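Local coordinates for protein pentalenene synthase (Streptomyces chartreusis NRRL 3882, PDB 6Q4S) that probably converts (2E,6E)-farnesyl diphosphate, with magnesium as cofactor, into the bicyclic sesquiterpenol 7-epi-alpha-eudesmol and diphosphate, at residues Y45-L50 and F73-L78; V68-W72 and K128-H132; V151-E156 and F176-T180; R194-P199 and R293-E299. All coordinates share one frame; numbering follows the deposited sequence.

Contact 1 of 4, residues Y45-L50 and F73-L78; sequences YKSWDL and FSLAFL
Leu50 meets Phe77 through a CH-pi contact. Leu50 CD2 sits over the centre of the Phe77 ring, 3.9 Å from the ring centroid and 4° off the normal. The other methyl, Leu50 CD1, lies by the near end of that ring, 3.7 Å from Phe77 CG. It also faces the Phe73 carbonyl and Ser74 CA, so the leucine fork fits against a full turn of the partner helix. Most of the other contacts are apolar side-chain packing. Trp48 CZ3 reaches Phe77 CB at 3.8 Å and Leu78 CD2 at 4.0 Å, with the indole and the Phe77 side chain running past each other in opposite directions. In the all-helical terpene synthase fold, this joins the end of helix 39-47 and the start of helix 50-57 to helix 63-79, just ahead of the aspartate-rich DDXXD motif. Tyr45 CD1 packs on Leu78 CD2, the two side chains at about a right angle. With CG anti to the backbone N (chi1 173°), the phenol extends across to Ser74, and Tyr45 OH lies 3.3 Å from Ser74 CB. That hydroxyl is hydrogen-bonded to His26 NE2. A valine at Tyr45 would probably leave His26 without this partner and open a gap beside Ser74 and Leu78.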
loop_
_atom_site.group_PDB
_atom_site.type_symbol
_atom_site.label_atom_id
_atom_site.label_comp_id
_atom_site.label_asym_id
_atom_site.label_seq_id
_atom_site.Cartn_x
_atom_site.Cartn_y
_atom_site.Cartn_z
ATOM N N TYR A 45 -1.787 -18.839 -24.595
ATOM C CA TYR A 45 -1.966 -17.443 -24.171
ATOM C C TYR A 45 -2.885 -16.671 -25.134
ATOM O O TYR A 45 -3.860 -16.027 -24.735
ATOM C CB TYR A 45 -0.602 -16.704 -23.951
ATOM C CG TYR A 45 -0.857 -15.246 -23.697
ATOM C CD1 TYR A 45 -1.428 -14.851 -22.501
ATOM C CD2 TYR A 45 -0.687 -14.273 -24.703
ATOM C CE1 TYR A 45 -1.781 -13.543 -22.276
ATOM C CE2 TYR A 45 -1.023 -12.966 -24.480
ATOM C CZ TYR A 45 -1.569 -12.588 -23.254
ATOM O OH TYR A 45 -1.965 -11.296 -23.027
ATOM N N LYS A 46 -2.601 -16.752 -26.436
ATOM C CA LYS A 46 -3.441 -16.043 -27.416
ATOM C C LYS A 46 -4.899 -16.392 -27.385
ATOM O O LYS A 46 -5.731 -15.532 -27.685
ATOM C CB LYS A 46 -2.970 -16.280 -28.848
ATOM C CG LYS A 46 -2.102 -15.189 -29.419
ATOM C CD LYS A 46 -1.755 -15.518 -30.878
ATOM C CE LYS A 46 -2.753 -14.878 -31.827
ATOM N NZ LYS A 46 -2.403 -15.292 -33.209
ATOM N N SER A 47 -5.216 -17.649 -27.087
ATOM C CA SER A 47 -6.620 -18.077 -27.062
ATOM C C SER A 47 -7.445 -17.393 -26.001
ATOM O O SER A 47 -8.652 -17.251 -26.171
ATOM C CB SER A 47 -6.749 -19.594 -26.838
ATOM O OG SER A 47 -6.482 -19.921 -25.484
ATOM N N TRP A 48 -6.829 -16.942 -24.919
ATOM C CA TRP A 48 -7.577 -16.245 -23.863
ATOM C C TRP A 48 -8.118 -14.894 -24.328
ATOM O O TRP A 48 -8.961 -14.293 -23.639
ATOM C CB TRP A 48 -6.721 -16.039 -22.614
ATOM C CG TRP A 48 -6.012 -17.262 -22.076
ATOM C CD1 TRP A 48 -6.331 -18.592 -22.321
ATOM C CD2 TRP A 48 -4.865 -17.270 -21.188
ATOM N NE1 TRP A 48 -5.445 -19.411 -21.646
ATOM C CE2 TRP A 48 -4.534 -18.635 -20.948
ATOM C CE3 TRP A 48 -4.095 -16.248 -20.550
ATOM C CZ2 TRP A 48 -3.445 -19.015 -20.101
ATOM C CZ3 TRP A 48 -3.015 -16.613 -19.733
ATOM C CH2 TRP A 48 -2.699 -18.003 -19.513
ATOM N N ASP A 49 -7.606 -14.390 -25.465
ATOM C CA ASP A 49 -7.936 -13.040 -25.997
ATOM C C ASP A 49 -7.990 -11.911 -24.956
ATOM O O ASP A 49 -8.931 -11.111 -24.898
ATOM C CB ASP A 49 -9.192 -13.066 -26.905
ATOM C CG ASP A 49 -9.194 -11.869 -27.928
ATOM O OD1 ASP A 49 -8.121 -11.136 -28.045
ATOM O OD2 ASP A 49 -10.251 -11.663 -28.602
ATOM N N LEU A 50 -6.943 -11.827 -24.125
ATOM C CA LEU A 50 -6.822 -10.697 -23.185
ATOM C C LEU A 50 -6.805 -9.309 -23.826
ATOM O O LEU A 50 -7.381 -8.401 -23.305
ATOM C CB LEU A 50 -5.576 -10.835 -22.337
ATOM C CG LEU A 50 -5.571 -12.039 -21.425
ATOM C CD1 LEU A 50 -4.470 -11.793 -20.393
ATOM C CD2 LEU A 50 -6.893 -12.274 -20.721
ATOM N N PHE A 73 -2.336 -6.417 -18.089
ATOM C CA PHE A 73 -3.298 -7.483 -18.144
ATOM C C PHE A 73 -2.643 -8.859 -18.235
ATOM O O PHE A 73 -3.068 -9.767 -17.564
ATOM C CB PHE A 73 -4.208 -7.343 -19.362
ATOM C CG PHE A 73 -5.630 -7.097 -19.055
ATOM C CD1 PHE A 73 -6.509 -8.143 -18.984
ATOM C CD2 PHE A 73 -6.129 -5.808 -18.955
ATOM C CE1 PHE A 73 -7.847 -7.925 -18.747
ATOM C CE2 PHE A 73 -7.492 -5.571 -18.771
ATOM C CZ PHE A 73 -8.335 -6.622 -18.640
ATOM N N SER A 74 -1.659 -9.030 -19.109
ATOM C CA SER A 74 -1.070 -10.298 -19.271
ATOM C C SER A 74 -0.346 -10.810 -18.000
ATOM O O SER A 74 -0.242 -12.035 -17.848
ATOM C CB SER A 74 -0.095 -10.354 -20.478
ATOM O OG SER A 74 1.099 -9.635 -20.254
ATOM N N LEU A 75 0.177 -9.888 -17.166
ATOM C CA LEU A 75 1.038 -10.236 -16.014
ATOM C C LEU A 75 0.271 -11.065 -15.037
ATOM O O LEU A 75 0.716 -12.132 -14.662
ATOM C CB LEU A 75 1.624 -9.000 -15.279
ATOM C CG LEU A 75 2.598 -8.295 -16.177
ATOM C CD1 LEU A 75 3.193 -7.055 -15.563
ATOM C CD2 LEU A 75 3.666 -9.242 -16.650
ATOM N N ALA A 76 -0.887 -10.579 -14.666
ATOM C CA ALA A 76 -1.724 -11.277 -13.746
ATOM C C ALA A 76 -2.136 -12.658 -14.251
ATOM O O ALA A 76 -2.120 -13.606 -13.502
ATOM C CB ALA A 76 -2.946 -10.448 -13.472
ATOM N N PHE A 77 -2.576 -12.758 -15.494
ATOM C CA PHE A 77 -3.053 -14.016 -16.032
ATOM C C PHE A 77 -1.947 -15.017 -16.326
ATOM O O PHE A 77 -2.169 -16.214 -16.288
ATOM C CB PHE A 77 -3.854 -13.793 -17.311
ATOM C CG PHE A 77 -5.232 -13.232 -17.082
ATOM C CD1 PHE A 77 -5.431 -11.851 -16.821
ATOM C CD2 PHE A 77 -6.351 -14.068 -17.153
ATOM C CE1 PHE A 77 -6.708 -11.342 -16.606
ATOM C CE2 PHE A 77 -7.647 -13.552 -16.940
ATOM C CZ PHE A 77 -7.823 -12.186 -16.685
ATOM N N LEU A 78 -0.764 -14.532 -16.656
ATOM C CA LEU A 78 0.354 -15.419 -16.875
ATOM C C LEU A 78 0.992 -15.827 -15.564
ATOM O O LEU A 78 1.710 -16.804 -15.529
ATOM C CB LEU A 78 1.397 -14.789 -17.758
ATOM C CG LEU A 78 0.987 -14.883 -19.243
ATOM C CD1 LEU A 78 1.853 -14.014 -20.120
ATOM C CD2 LEU A 78 0.959 -16.343 -19.709
#

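Contact 2 of 4, residues V68-W72 and K128-H132; sequences VLMNW and KYLSH
Leu130 has CG roughly anti to its backbone N (chi1 -150°), which swings its two methyls toward helix 63-79. Trp72 is turned in a similar sense (chi1 -177°), and its indole comes to lie beneath one of those methyls. Leu130 CD2 stands over a face of the Trp72 five-membered ring, 4.1 Å from its centroid and 11° off the normal. This is a CH-pi contact. The methyl is equally near Trp72 CD2 and Trp72 CE2, the two atoms shared by the five- and six-membered rings. The other branch, Leu130 CD1, meets Leu69 CD2 at 3.9 Å and Val68 CG1 at 4.2 Å. One leucine thus touches three residues spread over a turn of the opposite helix. The contact pairs helix 63-79 with the C-terminal end of helix 118-131 in the alpha-helical terpene synthase fold, away from the metal and substrate sites. Trp123 and Trp146 also meet the Trp72 ring, making an aromatic cluster around it. Towards the surface, Val68 straddles the Tyr129 CB with both methyls. Val68 CG1 is 3.8 Å and Val68 CG2 4.0 Å from Tyr129 CB. Ser193 of helix 183-194 touches Leu69, and Ala189 of the same helix touches Trp72.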
loop_
_atom_site.group_PDB
_atom_site.type_symbol
_atom_site.label_atom_id
_atom_site.label_comp_id
_atom_site.label_asym_id
_atom_site.label_seq_id
_atom_site.Cartn_x
_atom_site.Cartn_y
_atom_site.Cartn_z
ATOM N N VAL A 68 0.434 -0.670 -22.960
ATOM C CA VAL A 68 0.873 -0.807 -21.565
ATOM C C VAL A 68 -0.224 -1.566 -20.795
ATOM O O VAL A 68 0.076 -2.494 -20.050
ATOM C CB VAL A 68 1.098 0.588 -20.973
ATOM C CG1 VAL A 68 1.294 0.546 -19.435
ATOM C CG2 VAL A 68 2.309 1.225 -21.617
ATOM N N LEU A 69 -1.487 -1.209 -21.031
ATOM C CA LEU A 69 -2.612 -1.902 -20.376
ATOM C C LEU A 69 -2.730 -3.379 -20.725
ATOM O O LEU A 69 -2.921 -4.208 -19.831
ATOM C CB LEU A 69 -3.910 -1.136 -20.507
ATOM C CG LEU A 69 -3.955 0.204 -19.792
ATOM C CD1 LEU A 69 -4.962 1.114 -20.468
ATOM C CD2 LEU A 69 -4.186 0.153 -18.264
ATOM N N MET A 70 -2.561 -3.744 -21.990
ATOM C CA MET A 70 -2.545 -5.119 -22.373
ATOM C C MET A 70 -1.359 -5.840 -21.760
ATOM O O MET A 70 -1.466 -7.001 -21.336
ATOM C CB MET A 70 -2.493 -5.312 -23.875
ATOM C CG MET A 70 -3.714 -4.694 -24.585
ATOM S SD MET A 70 -3.551 -4.950 -26.370
ATOM C CE MET A 70 -5.225 -4.427 -26.785
ATOM N N ASN A 71 -0.201 -5.174 -21.748
ATOM C CA ASN A 71 0.948 -5.809 -21.189
ATOM C C ASN A 71 0.648 -6.169 -19.657
ATOM O O ASN A 71 0.895 -7.293 -19.194
ATOM C CB ASN A 71 2.194 -4.907 -21.345
ATOM C CG ASN A 71 2.620 -4.712 -22.799
ATOM O OD1 ASN A 71 2.267 -5.489 -23.698
ATOM N ND2 ASN A 71 3.510 -3.749 -22.991
ATOM N N TRP A 72 0.212 -5.186 -18.931
ATOM C CA TRP A 72 -0.220 -5.371 -17.541
ATOM C C TRP A 72 -1.242 -6.486 -17.338
ATOM O O TRP A 72 -1.006 -7.411 -16.574
ATOM C CB TRP A 72 -0.817 -4.115 -17.073
ATOM C CG TRP A 72 -1.237 -4.114 -15.680
ATOM C CD1 TRP A 72 -0.584 -4.630 -14.608
ATOM C CD2 TRP A 72 -2.413 -3.549 -15.203
ATOM N NE1 TRP A 72 -1.293 -4.404 -13.458
ATOM C CE2 TRP A 72 -2.443 -3.758 -13.796
ATOM C CE3 TRP A 72 -3.484 -2.910 -15.817
ATOM C CZ2 TRP A 72 -3.461 -3.250 -13.002
ATOM C CZ3 TRP A 72 -4.491 -2.455 -15.056
ATOM C CH2 TRP A 72 -4.489 -2.620 -13.654
ATOM N N LYS A 128 6.381 1.623 -14.064
ATOM C CA LYS A 128 6.941 2.892 -14.452
ATOM C C LYS A 128 6.033 3.643 -15.428
ATOM O O LYS A 128 5.778 4.841 -15.246
ATOM C CB LYS A 128 8.315 2.641 -15.049
ATOM C CG LYS A 128 9.020 3.914 -15.555
ATOM C CD LYS A 128 10.442 3.581 -15.988
ATOM C CE LYS A 128 10.441 2.534 -17.116
ATOM N NZ LYS A 128 11.831 2.306 -17.619
ATOM N N TYR A 129 5.463 2.943 -16.414
ATOM C CA TYR A 129 4.472 3.613 -17.307
ATOM C C TYR A 129 3.115 3.855 -16.703
ATOM O O TYR A 129 2.490 4.890 -16.931
ATOM C CB TYR A 129 4.290 2.798 -18.566
ATOM C CG TYR A 129 5.549 2.761 -19.421
ATOM C CD1 TYR A 129 6.115 3.935 -19.900
ATOM C CD2 TYR A 129 6.182 1.553 -19.729
ATOM C CE1 TYR A 129 7.263 3.913 -20.684
ATOM C CE2 TYR A 129 7.318 1.525 -20.524
ATOM C CZ TYR A 129 7.855 2.709 -20.981
ATOM O OH TYR A 129 8.980 2.696 -21.746
ATOM N N LEU A 130 2.603 2.846 -15.988
ATOM C CA LEU A 130 1.277 2.965 -15.395
ATOM C C LEU A 130 1.251 4.078 -14.370
ATOM O O LEU A 130 0.247 4.803 -14.250
ATOM C CB LEU A 130 0.937 1.609 -14.788
ATOM C CG LEU A 130 -0.463 1.115 -14.674
ATOM C CD1 LEU A 130 -1.096 0.971 -16.044
ATOM C CD2 LEU A 130 -0.416 -0.240 -13.973
ATOM N N SER A 131 2.329 4.249 -13.589
ATOM C CA SER A 131 2.356 5.356 -12.572
ATOM C C SER A 131 2.680 6.754 -13.141
ATOM O O SER A 131 2.524 7.785 -12.457
ATOM C CB SER A 131 3.381 5.045 -11.478
ATOM O OG SER A 131 4.702 4.947 -11.962
ATOM N N HIS A 132 3.117 6.772 -14.366
ATOM C CA HIS A 132 3.584 8.019 -15.002
ATOM C C HIS A 132 2.464 9.079 -15.036
ATOM O O HIS A 132 1.356 8.806 -15.453
ATOM C CB HIS A 132 4.152 7.762 -16.413
ATOM C CG HIS A 132 4.671 9.006 -17.052
ATOM N ND1 HIS A 132 5.859 9.601 -16.662
ATOM C CD2 HIS A 132 4.119 9.823 -17.975
ATOM C CE1 HIS A 132 6.027 10.712 -17.353
ATOM N NE2 HIS A 132 4.982 10.875 -18.145
#

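Contact 3 of 4, residues V151-E156 and F176-T180; sequences VAHCEE and FRRRT
Ala152 packs closely against Arg179 and Thr180. Ala152 CB is 3.7 Å from Arg179 CB and 4.0 Å from Thr180 CG2, and it also lies over one face of the guanidinium. The CA atoms of Ala152 and Thr180 are only 5.3 Å apart. Beside them the Phe176 ring turns its edge to Glu156 N. The short helix axes run at 119° to each other. On this close side Arg179 bends at chi3 (54°) and grips Glu155 end-on: Arg179 NH1 to Glu155 OE1 at 2.9 Å and NH2 to OE2 at 3.1 Å. The carboxylate and guanidinium planes are 59° apart. An alanine at Arg179 would probably leave the Glu155 carboxylate without its charged mate. The His153-Glu156 side is looser. A water held by His153 ND1 and Glu156 OE1 replaces direct packing there, with only a weak bond to Thr180 O. Arg177 NH1 bonds Thr180 OG1 at 3.3 Å, while its NE pairs with Asp224. This second-shell support is consistent with positioning Arg177, a likely substrate-binding residue, for the diphosphate.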
loop_
_atom_site.group_PDB
_atom_site.type_symbol
_atom_site.label_atom_id
_atom_site.label_comp_id
_atom_site.label_asym_id
_atom_site.label_seq_id
_atom_site.Cartn_x
_atom_site.Cartn_y
_atom_site.Cartn_z
ATOM N N VAL A 151 -2.106 -10.530 -2.092
ATOM C CA VAL A 151 -2.143 -11.268 -0.848
ATOM C C VAL A 151 -3.249 -12.351 -0.903
ATOM O O VAL A 151 -3.008 -13.522 -0.586
ATOM C CB VAL A 151 -2.360 -10.350 0.352
ATOM C CG1 VAL A 151 -2.634 -11.200 1.629
ATOM C CG2 VAL A 151 -1.115 -9.443 0.584
ATOM N N ALA A 152 -4.435 -11.931 -1.317
ATOM C CA ALA A 152 -5.564 -12.791 -1.460
ATOM C C ALA A 152 -5.267 -13.888 -2.482
ATOM O O ALA A 152 -5.651 -15.050 -2.257
ATOM C CB ALA A 152 -6.761 -12.002 -1.843
ATOM N N HIS A 153 -4.601 -13.538 -3.584
ATOM C CA HIS A 153 -4.173 -14.566 -4.531
ATOM C C HIS A 153 -3.279 -15.613 -3.866
ATOM O O HIS A 153 -3.436 -16.799 -4.132
ATOM C CB HIS A 153 -3.402 -14.010 -5.720
ATOM C CG HIS A 153 -2.956 -15.064 -6.700
ATOM N ND1 HIS A 153 -3.844 -15.824 -7.432
ATOM C CD2 HIS A 153 -1.723 -15.515 -7.039
ATOM C CE1 HIS A 153 -3.190 -16.673 -8.196
ATOM N NE2 HIS A 153 -1.900 -16.479 -8.015
ATOM N N CYS A 154 -2.301 -15.184 -3.069
ATOM C CA CYS A 154 -1.462 -16.135 -2.293
ATOM C C CYS A 154 -2.294 -16.998 -1.347
ATOM O O CYS A 154 -1.998 -18.193 -1.201
ATOM C CB CYS A 154 -0.358 -15.398 -1.503
ATOM S SG CYS A 154 0.843 -14.638 -2.602
ATOM N N GLU A 155 -3.283 -16.424 -0.672
ATOM C CA GLU A 155 -4.187 -17.237 0.170
ATOM C C GLU A 155 -4.938 -18.338 -0.645
ATOM O O GLU A 155 -5.174 -19.462 -0.156
ATOM C CB GLU A 155 -5.191 -16.403 0.942
ATOM C CG GLU A 155 -4.511 -15.525 2.000
ATOM C CD GLU A 155 -5.469 -14.609 2.662
ATOM O OE1 GLU A 155 -6.685 -14.816 2.569
ATOM O OE2 GLU A 155 -5.000 -13.678 3.338
ATOM N N GLU A 156 -5.325 -18.014 -1.873
ATOM C CA GLU A 156 -6.010 -18.983 -2.762
ATOM C C GLU A 156 -5.094 -20.122 -3.176
ATOM O O GLU A 156 -5.474 -21.295 -3.096
ATOM C CB GLU A 156 -6.510 -18.239 -4.004
ATOM C CG GLU A 156 -7.325 -18.977 -5.042
ATOM C CD GLU A 156 -7.865 -17.963 -6.083
ATOM O OE1 GLU A 156 -7.062 -17.268 -6.788
ATOM O OE2 GLU A 156 -9.067 -17.754 -6.077
ATOM N N PHE A 176 -14.230 -13.659 0.574
ATOM C CA PHE A 176 -12.961 -13.989 -0.067
ATOM C C PHE A 176 -12.895 -13.643 -1.613
ATOM O O PHE A 176 -11.834 -13.177 -2.143
ATOM C CB PHE A 176 -12.682 -15.452 0.099
ATOM C CG PHE A 176 -11.310 -15.881 -0.294
ATOM C CD1 PHE A 176 -10.196 -15.352 0.303
ATOM C CD2 PHE A 176 -11.115 -16.867 -1.246
ATOM C CE1 PHE A 176 -8.911 -15.780 -0.060
ATOM C CE2 PHE A 176 -9.846 -17.318 -1.588
ATOM C CZ PHE A 176 -8.732 -16.760 -1.011
ATOM N N ARG A 177 -14.010 -13.844 -2.280
ATOM C CA ARG A 177 -14.052 -13.742 -3.748
ATOM C C ARG A 177 -13.986 -12.256 -4.105
ATOM O O ARG A 177 -13.431 -11.925 -5.151
ATOM C CB ARG A 177 -15.304 -14.328 -4.339
ATOM C CG ARG A 177 -15.410 -14.263 -5.865
ATOM C CD ARG A 177 -14.307 -15.088 -6.438
ATOM N NE ARG A 177 -14.445 -15.185 -7.852
ATOM C CZ ARG A 177 -13.506 -14.861 -8.724
ATOM N NH1 ARG A 177 -12.308 -14.361 -8.333
ATOM N NH2 ARG A 177 -13.810 -14.981 -10.008
ATOM N N ARG A 178 -14.566 -11.418 -3.257
ATOM C CA ARG A 178 -14.400 -9.962 -3.379
ATOM C C ARG A 178 -12.933 -9.544 -3.390
ATOM O O ARG A 178 -12.537 -8.611 -4.113
ATOM C CB ARG A 178 -15.142 -9.232 -2.290
ATOM C CG ARG A 178 -15.101 -7.702 -2.442
ATOM C CD ARG A 178 -15.745 -7.000 -1.271
ATOM N NE ARG A 178 -17.217 -7.214 -1.262
ATOM C CZ ARG A 178 -18.033 -6.830 -0.273
ATOM N NH1 ARG A 178 -17.556 -6.230 0.799
ATOM N NH2 ARG A 178 -19.342 -7.022 -0.362
ATOM N N ARG A 179 -12.135 -10.247 -2.615
ATOM C CA ARG A 179 -10.712 -9.959 -2.546
ATOM C C ARG A 179 -9.936 -10.514 -3.751
ATOM O O ARG A 179 -9.089 -9.839 -4.283
ATOM C CB ARG A 179 -10.108 -10.465 -1.251
ATOM C CG ARG A 179 -10.819 -9.962 0.044
ATOM C CD ARG A 179 -10.340 -10.727 1.277
ATOM N NE ARG A 179 -8.886 -10.713 1.443
ATOM C CZ ARG A 179 -8.167 -11.689 1.968
ATOM N NH1 ARG A 179 -8.742 -12.828 2.372
ATOM N NH2 ARG A 179 -6.845 -11.608 1.998
ATOM N N THR A 180 -10.184 -11.758 -4.129
ATOM C CA THR A 180 -9.404 -12.443 -5.139
ATOM C C THR A 180 -9.727 -11.928 -6.555
ATOM O O THR A 180 -8.943 -12.149 -7.475
ATOM C CB THR A 180 -9.617 -13.998 -5.126
ATOM O OG1 THR A 180 -10.988 -14.312 -5.356
ATOM C CG2 THR A 180 -9.188 -14.610 -3.756
HETATM O O HOH W 1 -6.758 -14.704 -7.429
#

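Contact 4 of 4, residues R194-P199 and R293-E299; sequences RGFEVP and RVRMGVE
Phe196 lays its ring against residues 293-297 of helix 288-313, where the loop after helix 183-194 packs on it in the alpha-helical terpene synthase fold. Met296 wraps one face of that ring. Met296 CB stands 3.7 Å from the Phe196 ring centroid, and its sulfur makes a Met-aromatic contact over the same face. A bend at chi3 (-68°) folds CE back onto Phe196 CB. Gly297 makes the hollow beside it. Val198 CG2 enters this hollow, 3.7 Å from Gly297 CA, a fit that leaves no room for a side chain at Gly297. Next to it, Pro199 CD rests on Val294 CG2 at 3.9 Å. The proline ring also puts CG over one face of the Arg293 guanidinium. Two in-plane bonds to one oxygen fix the turn of that group: NE and NH2 both donate to Glu197 O. At the far end, extended Arg194 passes over Met296 CG and reaches Glu299 OE1, while Arg295 NH1 holds OE2 of the same carboxylate. The result is a three-residue salt-bridge network. A water joins Arg194 NH1 to Met296 O. Arg194 NH1 itself is 3.1 Å from Glu299 OE1, which it meets from above the carboxylate plane.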
loop_
_atom_site.group_PDB
_atom_site.type_symbol
_atom_site.label_atom_id
_atom_site.label_comp_id
_atom_site.label_asym_id
_atom_site.label_seq_id
_atom_site.Cartn_x
_atom_site.Cartn_y
_atom_site.Cartn_z
ATOM N N ARG A 194 -7.520 7.071 -18.905
ATOM C CA ARG A 194 -8.279 8.150 -19.442
ATOM C C ARG A 194 -7.758 9.522 -19.059
ATOM O O ARG A 194 -8.137 10.498 -19.678
ATOM C CB ARG A 194 -9.697 7.991 -19.004
ATOM C CG ARG A 194 -10.671 8.858 -19.798
ATOM C CD ARG A 194 -12.089 8.597 -19.333
ATOM N NE ARG A 194 -13.052 9.316 -20.143
ATOM C CZ ARG A 194 -14.362 9.246 -20.008
ATOM N NH1 ARG A 194 -14.945 8.474 -19.086
ATOM N NH2 ARG A 194 -15.098 9.968 -20.816
ATOM N N GLY A 195 -6.937 9.624 -18.028
ATOM C CA GLY A 195 -6.191 10.862 -17.727
ATOM C C GLY A 195 -6.977 11.774 -16.848
ATOM O O GLY A 195 -7.088 12.943 -17.129
ATOM N N PHE A 196 -7.549 11.251 -15.769
ATOM C CA PHE A 196 -8.133 12.072 -14.777
ATOM C C PHE A 196 -7.879 11.393 -13.425
ATOM O O PHE A 196 -7.406 10.279 -13.397
ATOM C CB PHE A 196 -9.643 12.227 -15.047
ATOM C CG PHE A 196 -10.451 10.961 -14.771
ATOM C CD1 PHE A 196 -10.458 9.918 -15.673
ATOM C CD2 PHE A 196 -11.137 10.806 -13.591
ATOM C CE1 PHE A 196 -11.158 8.743 -15.416
ATOM C CE2 PHE A 196 -11.838 9.624 -13.325
ATOM C CZ PHE A 196 -11.811 8.582 -14.227
ATOM N N GLU A 197 -8.247 12.054 -12.346
ATOM C CA GLU A 197 -8.274 11.478 -11.020
ATOM C C GLU A 197 -9.541 11.833 -10.310
ATOM O O GLU A 197 -9.991 12.978 -10.364
ATOM C CB GLU A 197 -7.092 11.918 -10.180
ATOM C CG GLU A 197 -5.797 11.293 -10.711
ATOM C CD GLU A 197 -4.551 11.531 -9.849
ATOM O OE1 GLU A 197 -4.761 11.815 -8.603
ATOM O OE2 GLU A 197 -3.402 11.416 -10.478
ATOM N N VAL A 198 -10.116 10.848 -9.638
ATOM C CA VAL A 198 -11.387 11.050 -8.925
ATOM C C VAL A 198 -11.075 11.851 -7.669
ATOM O O VAL A 198 -10.075 11.549 -7.003
ATOM C CB VAL A 198 -12.060 9.707 -8.524
ATOM C CG1 VAL A 198 -13.295 9.954 -7.638
ATOM C CG2 VAL A 198 -12.508 8.939 -9.733
ATOM N N PRO A 199 -11.927 12.865 -7.311
ATOM C CA PRO A 199 -11.629 13.643 -6.083
ATOM C C PRO A 199 -11.551 12.784 -4.862
ATOM O O PRO A 199 -12.451 11.934 -4.645
ATOM C CB PRO A 199 -12.784 14.658 -6.001
ATOM C CG PRO A 199 -13.095 14.888 -7.448
ATOM C CD PRO A 199 -12.957 13.532 -8.124
ATOM N N ARG A 293 -15.371 14.645 -12.903
ATOM C CA ARG A 293 -14.309 13.660 -12.649
ATOM C C ARG A 293 -14.918 12.424 -11.929
ATOM O O ARG A 293 -14.569 11.307 -12.261
ATOM C CB ARG A 293 -13.138 14.301 -11.853
ATOM C CG ARG A 293 -12.269 15.253 -12.721
ATOM C CD ARG A 293 -11.571 16.322 -11.851
ATOM N NE ARG A 293 -10.834 15.695 -10.747
ATOM C CZ ARG A 293 -10.465 16.259 -9.602
ATOM N NH1 ARG A 293 -10.708 17.531 -9.331
ATOM N NH2 ARG A 293 -9.812 15.530 -8.700
ATOM N N VAL A 294 -15.808 12.676 -10.970
ATOM C CA VAL A 294 -16.668 11.638 -10.370
ATOM C C VAL A 294 -17.418 10.802 -11.395
ATOM O O VAL A 294 -17.273 9.512 -11.465
ATOM C CB VAL A 294 -17.611 12.234 -9.315
ATOM C CG1 VAL A 294 -18.650 11.200 -8.828
ATOM C CG2 VAL A 294 -16.800 12.697 -8.128
ATOM N N ARG A 295 -18.138 11.502 -12.263
ATOM C CA ARG A 295 -18.878 10.843 -13.338
ATOM C C ARG A 295 -17.965 9.959 -14.155
ATOM O O ARG A 295 -18.319 8.815 -14.446
ATOM C CB ARG A 295 -19.643 11.854 -14.230
ATOM C CG ARG A 295 -20.326 11.225 -15.444
ATOM C CD ARG A 295 -20.982 12.231 -16.409
ATOM N NE ARG A 295 -19.991 13.169 -16.949
ATOM C CZ ARG A 295 -19.059 12.874 -17.865
ATOM N NH1 ARG A 295 -18.948 11.668 -18.423
ATOM N NH2 ARG A 295 -18.213 13.818 -18.249
ATOM N N MET A 296 -16.766 10.441 -14.509
ATOM C CA MET A 296 -15.825 9.585 -15.240
ATOM C C MET A 296 -15.367 8.330 -14.415
ATOM O O MET A 296 -15.109 7.259 -14.996
ATOM C CB MET A 296 -14.584 10.392 -15.704
ATOM C CG MET A 296 -14.852 11.314 -16.912
ATOM S SD MET A 296 -13.371 12.160 -17.596
ATOM C CE MET A 296 -13.041 13.265 -16.209
ATOM N N GLY A 297 -15.213 8.544 -13.124
ATOM C CA GLY A 297 -14.953 7.459 -12.142
ATOM C C GLY A 297 -15.992 6.357 -12.182
ATOM O O GLY A 297 -15.671 5.156 -12.259
ATOM N N VAL A 298 -17.250 6.774 -12.189
ATOM C CA VAL A 298 -18.363 5.834 -12.274
ATOM C C VAL A 298 -18.332 5.125 -13.612
ATOM O O VAL A 298 -18.524 3.910 -13.692
ATOM C CB VAL A 298 -19.711 6.565 -12.013
ATOM C CG1 VAL A 298 -20.888 5.621 -12.210
ATOM C CG2 VAL A 298 -19.704 7.187 -10.645
ATOM N N GLU A 299 -18.004 5.836 -14.684
ATOM C CA GLU A 299 -17.902 5.169 -15.969
ATOM C C GLU A 299 -16.818 4.100 -16.048
ATOM O O GLU A 299 -17.017 3.104 -16.752
ATOM C CB GLU A 299 -17.785 6.168 -17.139
ATOM C CG GLU A 299 -18.999 7.074 -17.283
ATOM C CD GLU A 299 -18.845 8.130 -18.402
ATOM O OE1 GLU A 299 -17.995 8.038 -19.373
ATOM O OE2 GLU A 299 -19.608 9.088 -18.283
HETATM O O HOH W 2 -13.940 6.699 -17.250
#

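Contacts 1 and 2 are the buried pair. Both use helix 63-79, on successive parts of it, and their centres are about 15 Å apart. Each is mainly apolar, with a leucine methyl over an aromatic face and no hydrogen bond across. Contacts 3 and 4 are only partly buried and mix packing with salt bridges. Each has a water, held only weakly on one side in contact 3. They share no helix and lie on opposite sides of the chain's centre, with their own centres about 27 Å apart. Contact 3 joins two helices beside the probable substrate site and is touched by the second subunit. Contact 4 seats a loop on a helix, away from the annotated sites, and is the one where an arginine bonds a backbone carbonyl across the two segments.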